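Local coordinates for prolyl endopeptidase (Myxococcus xanthus, PDB 2BKL), which probably hydrolyses oligopeptides on the carboxyl side of proline, and to some extent alanine, as a serine peptidase of the S9A family, at residues I165-A171 / F182-L187; G200-Y206 / T217-T223; T125-D131 / P173-S179. One frame throughout, in Å; residues are numbered along the deposited sequence.

How the contacts relate
All three contacts belong to the N-terminal beta-propeller domain. They meet in the four-stranded antiparallel sheet 174-175, 181-186, 203-208, 217-220, whose strands follow one another in chain order. Contact 2 pairs its last two strands. Contact 1, centred about 9 Å from contact 2, packs the loop 165-171 against strand 181-186. Contact 3, about 14 Å from contact 1 and 19 Å from contact 2 between centres, joins the first strand to strand 121-128 of the preceding sheet. Along the chain contacts 1 and 3 interleave, whereas contact 2 follows both. One sheet is thus tied internally, to its neighbour, and through contact 1 to the ligand pocket.

Contact 1. Residues I165-A171 / F182-L187; sequences IEGGKYA and FYYEWL. With ZAH (N-[(benzyloxy)carbonyl]-L-alanyl-L-proline), chain C.
Ile165 and Tyr170, in the loop between strands 148-153 and 174-175 of the N-terminal beta-propeller domain, pack on strand 181-186 and on Leu187 just after it in a largely buried loop-on-strand contact. The methyl CD1 of Ile165 sits over one face of the Tyr184 ring, 4.2 Å from its centroid, a CH-pi contact. Its CG2, anti to the backbone N, turns to Tyr184 OH and to CD1 of the Trp186 indole. That hydroxyl is hydrogen-bonded to Asp216 and Arg205.

The backbones close up at Gly167. Leu187 N donates to Gly167 O at 2.9 Å, in the carbonyl plane and on a lone pair, while Trp186 NE1 makes a weak, bent bond (126°) to Glu166 O. Gly167, at positive phi (77°), brings its CA to 3.5 Å from Leu187 O in a CA-H...O contact. Water 1 is gripped three ways: it donates to Gly167 O and Glu185 O and accepts from Tyr170 N, bridging loop and strand.

At the other end Tyr170 CE2 meets Leu187 CD1 at 3.6 Å. The Glu185 chain, bent at chi2 (66°), brings OE1, bonded to Thr172 N, to 3.3 Å from Ala171 CA; OE2 forms a salt bridge with Lys174 and a hydrogen bond with Ser232.

Lys169 CD lies over one face of the Tyr170 ring, toward its rim, and the ring edge receives C21 of the benzyl group of N-[(benzyloxy)carbonyl]-L-alanyl-L-proline, 3.7 Å from Tyr170 CD1. The type I turn from Gly168 to Ala171 thus brings Lys169 and Tyr170 to the ligand pocket, as a propeller loop facing the peptidase domain.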
# COMPACT_ATOMS: atom_id res chain seq x y z
N ILE A 165 3.90 24.18 6.07
CA ILE A 165 3.14 23.61 7.15
C ILE A 165 3.70 22.26 7.59
O ILE A 165 3.62 21.25 6.86
CB ILE A 165 1.65 23.45 6.75
CG1 ILE A 165 1.07 24.70 6.08
CG2 ILE A 165 0.84 23.10 7.97
CD1 ILE A 165 -0.34 24.52 5.56
N GLU A 166 4.31 22.22 8.77
CA GLU A 166 4.73 20.95 9.35
C GLU A 166 3.50 20.15 9.84
O GLU A 166 2.40 20.68 9.94
CB GLU A 166 5.78 21.16 10.45
CG GLU A 166 7.04 21.83 9.90
CD GLU A 166 8.27 21.81 10.81
OE1 GLU A 166 8.33 20.99 11.75
OE2 GLU A 166 9.19 22.61 10.55
N GLY A 167 3.68 18.88 10.09
CA GLY A 167 2.58 18.05 10.51
C GLY A 167 1.62 17.63 9.41
O GLY A 167 0.45 17.33 9.68
N GLY A 168 2.14 17.52 8.18
CA GLY A 168 1.33 17.17 7.04
C GLY A 168 1.28 15.71 6.64
O GLY A 168 0.82 15.40 5.55
N LYS A 169 1.71 14.82 7.54
CA LYS A 169 1.73 13.39 7.25
C LYS A 169 0.46 12.86 6.55
O LYS A 169 0.55 12.08 5.57
CB LYS A 169 1.90 12.59 8.56
CG LYS A 169 1.77 11.09 8.39
CD LYS A 169 1.91 10.31 9.72
CE LYS A 169 3.23 10.53 10.36
NZ LYS A 169 3.43 9.45 11.44
N TYR A 170 -0.70 13.22 7.10
CA TYR A 170 -1.97 12.70 6.61
C TYR A 170 -2.65 13.57 5.58
O TYR A 170 -3.76 13.22 5.11
CB TYR A 170 -2.92 12.41 7.78
CG TYR A 170 -2.42 11.38 8.77
CD1 TYR A 170 -2.03 10.12 8.35
CD2 TYR A 170 -2.35 11.65 10.13
CE1 TYR A 170 -1.59 9.17 9.26
CE2 TYR A 170 -1.88 10.70 11.05
CZ TYR A 170 -1.49 9.47 10.60
OH TYR A 170 -1.00 8.53 11.52
N ALA A 171 -2.02 14.67 5.18
CA ALA A 171 -2.69 15.68 4.34
C ALA A 171 -2.75 15.30 2.87
O ALA A 171 -1.77 14.85 2.28
CB ALA A 171 -2.01 17.05 4.45
N PHE A 182 -6.56 25.93 0.81
CA PHE A 182 -6.94 24.53 0.77
C PHE A 182 -7.26 23.98 2.17
O PHE A 182 -6.72 24.44 3.19
CB PHE A 182 -5.85 23.69 0.12
CG PHE A 182 -4.48 23.90 0.70
CD1 PHE A 182 -4.09 23.22 1.88
CD2 PHE A 182 -3.54 24.69 0.05
CE1 PHE A 182 -2.81 23.41 2.40
CE2 PHE A 182 -2.25 24.86 0.58
CZ PHE A 182 -1.90 24.21 1.73
N TYR A 183 -8.18 23.02 2.20
CA TYR A 183 -8.44 22.19 3.38
C TYR A 183 -7.40 21.10 3.47
O TYR A 183 -6.97 20.56 2.46
CB TYR A 183 -9.82 21.55 3.28
CG TYR A 183 -10.97 22.52 3.36
CD1 TYR A 183 -11.51 22.93 4.59
CD2 TYR A 183 -11.57 23.02 2.20
CE1 TYR A 183 -12.55 23.78 4.65
CE2 TYR A 183 -12.60 23.91 2.27
CZ TYR A 183 -13.10 24.28 3.50
OH TYR A 183 -14.16 25.15 3.61
N TYR A 184 -7.01 20.73 4.67
CA TYR A 184 -6.02 19.66 4.84
C TYR A 184 -6.08 19.08 6.24
O TYR A 184 -6.59 19.69 7.18
CB TYR A 184 -4.59 20.15 4.52
CG TYR A 184 -4.08 21.16 5.53
CD1 TYR A 184 -4.54 22.47 5.57
CD2 TYR A 184 -3.22 20.77 6.53
CE1 TYR A 184 -4.09 23.37 6.54
CE2 TYR A 184 -2.76 21.67 7.49
CZ TYR A 184 -3.22 22.97 7.51
OH TYR A 184 -2.79 23.85 8.47
N GLU A 185 -5.51 17.89 6.36
CA GLU A 185 -5.41 17.12 7.59
C GLU A 185 -4.08 17.43 8.25
O GLU A 185 -3.03 17.31 7.62
CB GLU A 185 -5.45 15.64 7.27
CG GLU A 185 -6.70 15.13 6.56
CD GLU A 185 -6.94 15.63 5.12
OE1 GLU A 185 -6.01 15.92 4.37
OE2 GLU A 185 -8.13 15.75 4.71
N TRP A 186 -4.13 17.86 9.51
CA TRP A 186 -2.98 18.41 10.22
C TRP A 186 -2.74 17.66 11.54
O TRP A 186 -3.68 17.35 12.26
CB TRP A 186 -3.24 19.89 10.54
CG TRP A 186 -2.07 20.55 11.18
CD1 TRP A 186 -0.84 20.78 10.63
CD2 TRP A 186 -2.03 21.11 12.49
NE1 TRP A 186 -0.03 21.43 11.54
CE2 TRP A 186 -0.74 21.66 12.67
CE3 TRP A 186 -2.96 21.21 13.52
CZ2 TRP A 186 -0.36 22.28 13.87
CZ3 TRP A 186 -2.58 21.83 14.71
CH2 TRP A 186 -1.30 22.35 14.86
N LEU A 187 -1.46 17.44 11.88
CA LEU A 187 -1.06 16.95 13.20
C LEU A 187 -0.29 18.03 13.93
O LEU A 187 0.59 18.67 13.35
CB LEU A 187 -0.16 15.73 13.07
CG LEU A 187 -0.81 14.45 12.58
CD1 LEU A 187 0.22 13.42 12.24
CD2 LEU A 187 -1.75 13.89 13.62
C1 ZAH C . 1.77 -2.51 6.26
O2 ZAH C . 0.92 -3.59 5.94
C3 ZAH C . 1.21 -1.62 7.39
C4 ZAH C . 1.07 -2.39 8.71
C5 ZAH C . -0.35 -2.94 8.73
C6 ZAH C . -1.18 -2.07 7.84
N7 ZAH C . -0.20 -1.21 7.19
C8 ZAH C . -0.54 -0.19 6.40
O9 ZAH C . 0.42 0.57 5.92
C10 ZAH C . -2.01 0.28 6.27
C11 ZAH C . -2.59 -0.62 5.19
N14 ZAH C . -2.09 1.65 5.83
C15 ZAH C . -1.83 2.65 6.64
O16 ZAH C . -1.56 2.45 7.91
O17 ZAH C . -1.88 3.98 6.12
C18 ZAH C . -1.41 5.00 7.04
C19 ZAH C . -1.21 6.35 6.34
C20 ZAH C . -2.32 7.03 5.82
C21 ZAH C . -2.15 8.25 5.17
C22 ZAH C . -0.87 8.81 5.07
C23 ZAH C . 0.24 8.15 5.61
C24 ZAH C . 0.07 6.92 6.24
O HOH W 1 -1.34 15.42 8.75

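Contact 2. Residues G200-Y206 / T217-T223; sequences GYTTIRY and TVVHERT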
# COMPACT_ATOMS: atom_id res chain seq x y z
N GLY A 200 -4.51 10.06 17.05
CA GLY A 200 -5.77 10.57 17.54
C GLY A 200 -5.86 12.09 17.54
O GLY A 200 -6.88 12.62 17.98
N TYR A 201 -4.84 12.80 17.05
CA TYR A 201 -4.79 14.26 17.12
C TYR A 201 -4.97 14.98 15.80
O TYR A 201 -4.97 16.22 15.75
CB TYR A 201 -3.49 14.71 17.80
CG TYR A 201 -3.53 14.49 19.29
CD1 TYR A 201 -3.21 13.26 19.86
CD2 TYR A 201 -3.96 15.50 20.15
CE1 TYR A 201 -3.27 13.07 21.21
CE2 TYR A 201 -4.01 15.29 21.50
CZ TYR A 201 -3.67 14.09 22.03
OH TYR A 201 -3.71 13.87 23.39
N THR A 202 -5.20 14.23 14.74
CA THR A 202 -5.46 14.80 13.42
C THR A 202 -6.61 15.76 13.50
O THR A 202 -7.67 15.41 14.04
CB THR A 202 -5.81 13.71 12.40
OG1 THR A 202 -4.78 12.70 12.41
CG2 THR A 202 -5.80 14.25 10.99
N THR A 203 -6.43 16.90 12.85
CA THR A 203 -7.42 17.93 12.79
C THR A 203 -7.61 18.36 11.34
O THR A 203 -6.68 18.30 10.55
CB THR A 203 -6.92 19.11 13.64
OG1 THR A 203 -6.66 18.62 14.98
CG2 THR A 203 -7.95 20.14 13.81
N ILE A 204 -8.80 18.79 10.97
CA ILE A 204 -8.97 19.42 9.67
C ILE A 204 -8.82 20.92 9.81
O ILE A 204 -9.47 21.50 10.67
CB ILE A 204 -10.32 19.09 9.04
CG1 ILE A 204 -10.61 17.59 9.04
CG2 ILE A 204 -10.41 19.69 7.62
CD1 ILE A 204 -9.60 16.71 8.37
N ARG A 205 -7.93 21.51 9.01
CA ARG A 205 -7.70 22.95 8.99
C ARG A 205 -7.87 23.51 7.58
O ARG A 205 -7.93 22.77 6.62
CB ARG A 205 -6.31 23.29 9.53
CG ARG A 205 -6.13 22.81 10.99
CD ARG A 205 -5.14 23.65 11.78
NE ARG A 205 -3.85 23.74 11.12
CZ ARG A 205 -2.81 24.43 11.62
NH1 ARG A 205 -2.93 25.04 12.80
NH2 ARG A 205 -1.67 24.51 10.95
N TYR A 206 -7.99 24.83 7.48
CA TYR A 206 -8.02 25.53 6.20
C TYR A 206 -6.86 26.49 6.18
O TYR A 206 -6.72 27.32 7.09
CB TYR A 206 -9.32 26.30 5.94
CG TYR A 206 -9.35 26.90 4.54
CD1 TYR A 206 -9.75 26.15 3.47
CD2 TYR A 206 -8.94 28.20 4.28
CE1 TYR A 206 -9.76 26.65 2.18
CE2 TYR A 206 -8.94 28.72 3.00
CZ TYR A 206 -9.37 27.93 1.95
OH TYR A 206 -9.36 28.46 0.67
N THR A 217 -7.76 28.17 10.08
CA THR A 217 -8.97 27.86 10.84
C THR A 217 -9.04 26.38 11.13
O THR A 217 -8.65 25.54 10.30
CB THR A 217 -10.28 28.34 10.16
OG1 THR A 217 -10.47 27.67 8.92
CG2 THR A 217 -10.20 29.79 9.78
N VAL A 218 -9.54 26.06 12.31
CA VAL A 218 -9.87 24.71 12.69
C VAL A 218 -11.26 24.40 12.16
O VAL A 218 -12.26 24.98 12.61
CB VAL A 218 -9.82 24.51 14.23
CG1 VAL A 218 -10.11 23.09 14.58
CG2 VAL A 218 -8.44 24.96 14.78
N VAL A 219 -11.29 23.54 11.15
CA VAL A 219 -12.50 23.13 10.48
C VAL A 219 -13.22 22.01 11.21
O VAL A 219 -14.44 21.99 11.30
CB VAL A 219 -12.15 22.75 9.04
CG1 VAL A 219 -13.32 22.11 8.31
CG2 VAL A 219 -11.64 23.96 8.31
N HIS A 220 -12.47 21.03 11.70
CA HIS A 220 -13.04 19.94 12.47
C HIS A 220 -12.01 19.49 13.48
O HIS A 220 -10.87 19.22 13.13
CB HIS A 220 -13.43 18.78 11.55
CG HIS A 220 -14.30 17.74 12.20
ND1 HIS A 220 -13.84 16.88 13.18
CD2 HIS A 220 -15.59 17.39 11.98
CE1 HIS A 220 -14.82 16.09 13.57
NE2 HIS A 220 -15.89 16.37 12.86
N GLU A 221 -12.42 19.39 14.74
CA GLU A 221 -11.50 19.02 15.80
C GLU A 221 -11.17 17.53 15.74
O GLU A 221 -11.80 16.74 15.03
CB GLU A 221 -12.10 19.37 17.18
CG GLU A 221 -12.14 20.87 17.44
CD GLU A 221 -12.64 21.19 18.84
OE1 GLU A 221 -13.69 20.62 19.23
OE2 GLU A 221 -11.98 21.98 19.55
N ARG A 222 -10.18 17.15 16.52
CA ARG A 222 -9.69 15.79 16.54
C ARG A 222 -10.73 14.85 17.13
O ARG A 222 -11.63 15.28 17.83
CB ARG A 222 -8.40 15.71 17.37
CG ARG A 222 -8.63 15.82 18.86
CD ARG A 222 -7.35 16.07 19.63
NE ARG A 222 -7.58 16.17 21.06
CZ ARG A 222 -7.96 17.27 21.68
NH1 ARG A 222 -8.11 18.41 21.00
NH2 ARG A 222 -8.15 17.25 22.99
N THR A 223 -10.58 13.56 16.85
CA THR A 223 -11.40 12.55 17.48
C THR A 223 -10.87 12.18 18.85
O THR A 223 -11.61 11.68 19.68
CB THR A 223 -11.42 11.25 16.66
OG1 THR A 223 -10.11 10.67 16.62
CG2 THR A 223 -11.86 11.50 15.21
O HOH W 2 -8.53 12.94 14.97
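Ile204 O is the centre of this strand pairing: it accepts from both Val219 N (2.8 Å) and His220 N (3.2 Å), which approach from the same face of its carbonyl plane. Two residues opposite one make a classic beta bulge, and the register slips by one between Ile204 and Arg205. Ile204 N returns a bond to His220 O at 3.0 Å, in the carbonyl plane. Beyond the bulge Tyr206 N donates to Thr217 O, answered by a weak bond from Thr217 N to Tyr206 O.

Around this ladder the side chains fit closely. Ile204 CG2 lies 3.8 Å from both Val219 CB and Val219 CG1, while CG1 of Ile204 lies against His220 CB. On the other face, Thr203 CG2 touches Val218 CG1. Thr203 OG1, turned anti to its carbonyl carbon (chi1 -56°), bonds back to Tyr201 O.

Past the strand ends Arg222 runs extended alongside Tyr201, the two pointing the same way. Their ring and guanidinium planes are near parallel (6°), though the approach is oblique, and Arg222 CD comes within 3.5 Å of Tyr201 CD2. Water 2 takes the N-H of Thr223 and lies 2.8 Å from Thr202 O.

A second shell fixes the outer groups: Arg205 bonds to Tyr184 OH and makes a cation-pi contact with Trp186, and Tyr206 OH bonds to Thr176. Strands 203-208 and 217-220 form an antiparallel beta hairpin, with 217-220 an edge strand of its sheet. Its partner 203-208 is flanked on the other side by 181-186, while Ile204 and His220 pack on strand 229-234 of the next sheet.

Contact 3. Residues T125-D131 / P173-S179; sequences TWAVSWD and PKWTPDS. With SO4 (sulfate ion), chain F.
Trp175 is the largest bump here, and strand 121-128 with the turn after it provides its hollow. The backbone of Ser129 passes over the indole: Ser129 CA lies 3.6 Å from the centroid of the five-membered ring, 3° off its normal, a CH-pi contact. Ser129 CB sits on the same ring system, over its centre. At the edge, Trp175 NE1 donates to Ala127 O at 2.9 Å; the acceptor is near the indole plane, but the donor stands above the carbonyl plane, not on a lone pair.

Trp130 repays the insertion. Its CG, anti to the carbonyl carbon (chi1 -64°), turns the indole edge to strand 174-175, with Trp175 O in the ring plane, and NE1 reaches that oxygen at 3.0 Å, again from above the carbonyl plane. The neighbouring CD1 meets Thr176 O at 3.4 Å and fits against Trp175 CB. The Ala127 methyl fills the notch between Pro173 and the Trp175 ring, while Thr125 CG2 touches CD of the Pro173 ring.

At the far end Ser179 OG lies against the Asp131 side chain, accepting from Asp131 N at 3.1 Å. Ser129 OG donates to Asp131 OD1 (2.6 Å), which also takes Lys133 N. The type I turn from Thr176 to Ser179 carries a sulfate, probably from the crystallisation liquor, on Asp178 N.

Chemically, two neighbouring propeller sheets are joined by two indole N-H bonds to main-chain carbonyls and one backbone-to-serine bond, without strand pairing. Trp130 and Trp175 each place this N-H across the seam, Trp175 also packing by its face and Trp130 by its CD1 edge.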
# COMPACT_ATOMS: atom_id res chain seq x y z
N THR A 125 2.60 13.56 -1.67
CA THR A 125 1.39 14.01 -2.34
C THR A 125 1.57 15.40 -3.00
O THR A 125 2.31 16.24 -2.49
CB THR A 125 0.24 14.09 -1.31
OG1 THR A 125 -1.02 14.14 -2.00
CG2 THR A 125 0.30 15.38 -0.51
N TRP A 126 0.90 15.63 -4.10
CA TRP A 126 0.82 16.95 -4.68
C TRP A 126 -0.59 17.21 -5.19
O TRP A 126 -1.28 16.28 -5.63
CB TRP A 126 1.88 17.17 -5.77
CG TRP A 126 1.91 16.12 -6.83
CD1 TRP A 126 2.61 14.94 -6.80
CD2 TRP A 126 1.26 16.16 -8.11
NE1 TRP A 126 2.41 14.24 -7.96
CE2 TRP A 126 1.59 14.97 -8.78
CE3 TRP A 126 0.44 17.08 -8.76
CZ2 TRP A 126 1.12 14.67 -10.07
CZ3 TRP A 126 -0.04 16.77 -10.03
CH2 TRP A 126 0.31 15.58 -10.67
N ALA A 127 -1.04 18.47 -5.16
CA ALA A 127 -2.38 18.86 -5.53
C ALA A 127 -2.28 20.20 -6.22
O ALA A 127 -1.78 21.17 -5.63
CB ALA A 127 -3.30 18.96 -4.31
N VAL A 128 -2.75 20.28 -7.45
CA VAL A 128 -2.71 21.49 -8.24
C VAL A 128 -3.96 22.32 -7.95
O VAL A 128 -5.09 21.79 -7.90
CB VAL A 128 -2.65 21.16 -9.74
CG1 VAL A 128 -2.40 22.43 -10.57
CG2 VAL A 128 -1.60 20.10 -10.02
N SER A 129 -3.81 23.62 -7.83
CA SER A 129 -4.95 24.53 -7.66
C SER A 129 -5.79 24.54 -8.94
O SER A 129 -5.33 24.21 -10.02
CB SER A 129 -4.46 25.93 -7.29
OG SER A 129 -3.73 26.51 -8.36
N TRP A 130 -7.07 24.89 -8.78
CA TRP A 130 -8.02 24.83 -9.89
C TRP A 130 -7.66 25.79 -11.01
O TRP A 130 -7.99 25.51 -12.16
CB TRP A 130 -9.47 25.03 -9.40
CG TRP A 130 -9.84 23.90 -8.51
CD1 TRP A 130 -9.92 23.92 -7.15
CD2 TRP A 130 -10.03 22.54 -8.89
NE1 TRP A 130 -10.19 22.67 -6.67
CE2 TRP A 130 -10.25 21.79 -7.71
CE3 TRP A 130 -10.04 21.86 -10.12
CZ2 TRP A 130 -10.49 20.40 -7.72
CZ3 TRP A 130 -10.27 20.49 -10.12
CH2 TRP A 130 -10.49 19.77 -8.94
N ASP A 131 -6.96 26.88 -10.70
CA ASP A 131 -6.52 27.83 -11.71
C ASP A 131 -5.22 27.44 -12.42
O ASP A 131 -4.76 28.13 -13.34
CB ASP A 131 -6.45 29.26 -11.15
CG ASP A 131 -5.39 29.47 -10.11
OD1 ASP A 131 -4.66 28.51 -9.79
OD2 ASP A 131 -5.23 30.58 -9.54
N PRO A 173 -4.13 17.99 0.16
CA PRO A 173 -4.79 19.29 0.06
C PRO A 173 -5.99 19.30 -0.88
O PRO A 173 -5.94 18.79 -2.03
CB PRO A 173 -3.68 20.22 -0.46
CG PRO A 173 -2.41 19.55 0.03
CD PRO A 173 -2.69 18.09 -0.17
N LYS A 174 -7.09 19.86 -0.38
CA LYS A 174 -8.31 20.10 -1.15
C LYS A 174 -8.44 21.60 -1.38
O LYS A 174 -8.89 22.33 -0.51
CB LYS A 174 -9.55 19.62 -0.42
CG LYS A 174 -10.02 18.18 -0.65
CD LYS A 174 -9.07 17.14 -0.12
CE LYS A 174 -8.92 17.17 1.38
NZ LYS A 174 -8.17 15.94 1.90
N TRP A 175 -8.04 22.06 -2.56
CA TRP A 175 -8.15 23.46 -2.95
C TRP A 175 -9.60 23.89 -3.12
O TRP A 175 -10.41 23.16 -3.70
CB TRP A 175 -7.43 23.70 -4.24
CG TRP A 175 -5.96 23.60 -4.21
CD1 TRP A 175 -5.20 22.52 -4.52
CD2 TRP A 175 -5.05 24.67 -3.93
NE1 TRP A 175 -3.87 22.85 -4.42
CE2 TRP A 175 -3.75 24.17 -4.07
CE3 TRP A 175 -5.21 26.02 -3.57
CZ2 TRP A 175 -2.62 24.96 -3.87
CZ3 TRP A 175 -4.10 26.79 -3.37
CH2 TRP A 175 -2.81 26.26 -3.53
N THR A 176 -9.94 25.06 -2.60
CA THR A 176 -11.24 25.65 -2.92
C THR A 176 -11.27 26.16 -4.35
O THR A 176 -10.23 26.43 -4.92
CB THR A 176 -11.61 26.76 -1.93
OG1 THR A 176 -10.47 27.57 -1.64
CG2 THR A 176 -12.00 26.14 -0.58
N PRO A 177 -12.45 26.27 -4.95
CA PRO A 177 -12.57 26.72 -6.35
C PRO A 177 -11.91 28.08 -6.65
O PRO A 177 -11.51 28.29 -7.81
CB PRO A 177 -14.08 26.79 -6.58
CG PRO A 177 -14.72 26.04 -5.51
CD PRO A 177 -13.76 25.87 -4.39
N ASP A 178 -11.77 28.96 -5.66
CA ASP A 178 -11.11 30.26 -5.85
C ASP A 178 -9.59 30.20 -5.87
O ASP A 178 -8.94 31.22 -6.09
CB ASP A 178 -11.59 31.26 -4.80
CG ASP A 178 -11.29 30.82 -3.35
OD1 ASP A 178 -10.56 29.82 -3.14
OD2 ASP A 178 -11.76 31.45 -2.37
N SER A 179 -9.05 29.01 -5.63
CA SER A 179 -7.60 28.78 -5.59
C SER A 179 -6.90 29.64 -4.53
O SER A 179 -5.67 29.82 -4.61
CB SER A 179 -6.94 29.01 -6.96
OG SER A 179 -7.46 28.11 -7.90
S SO4 F . -14.96 29.27 -2.99
O1 SO4 F . -14.79 30.13 -1.82
O2 SO4 F . -13.63 29.01 -3.46
O3 SO4 F . -15.77 28.11 -2.61
O4 SO4 F . -15.68 29.99 -4.05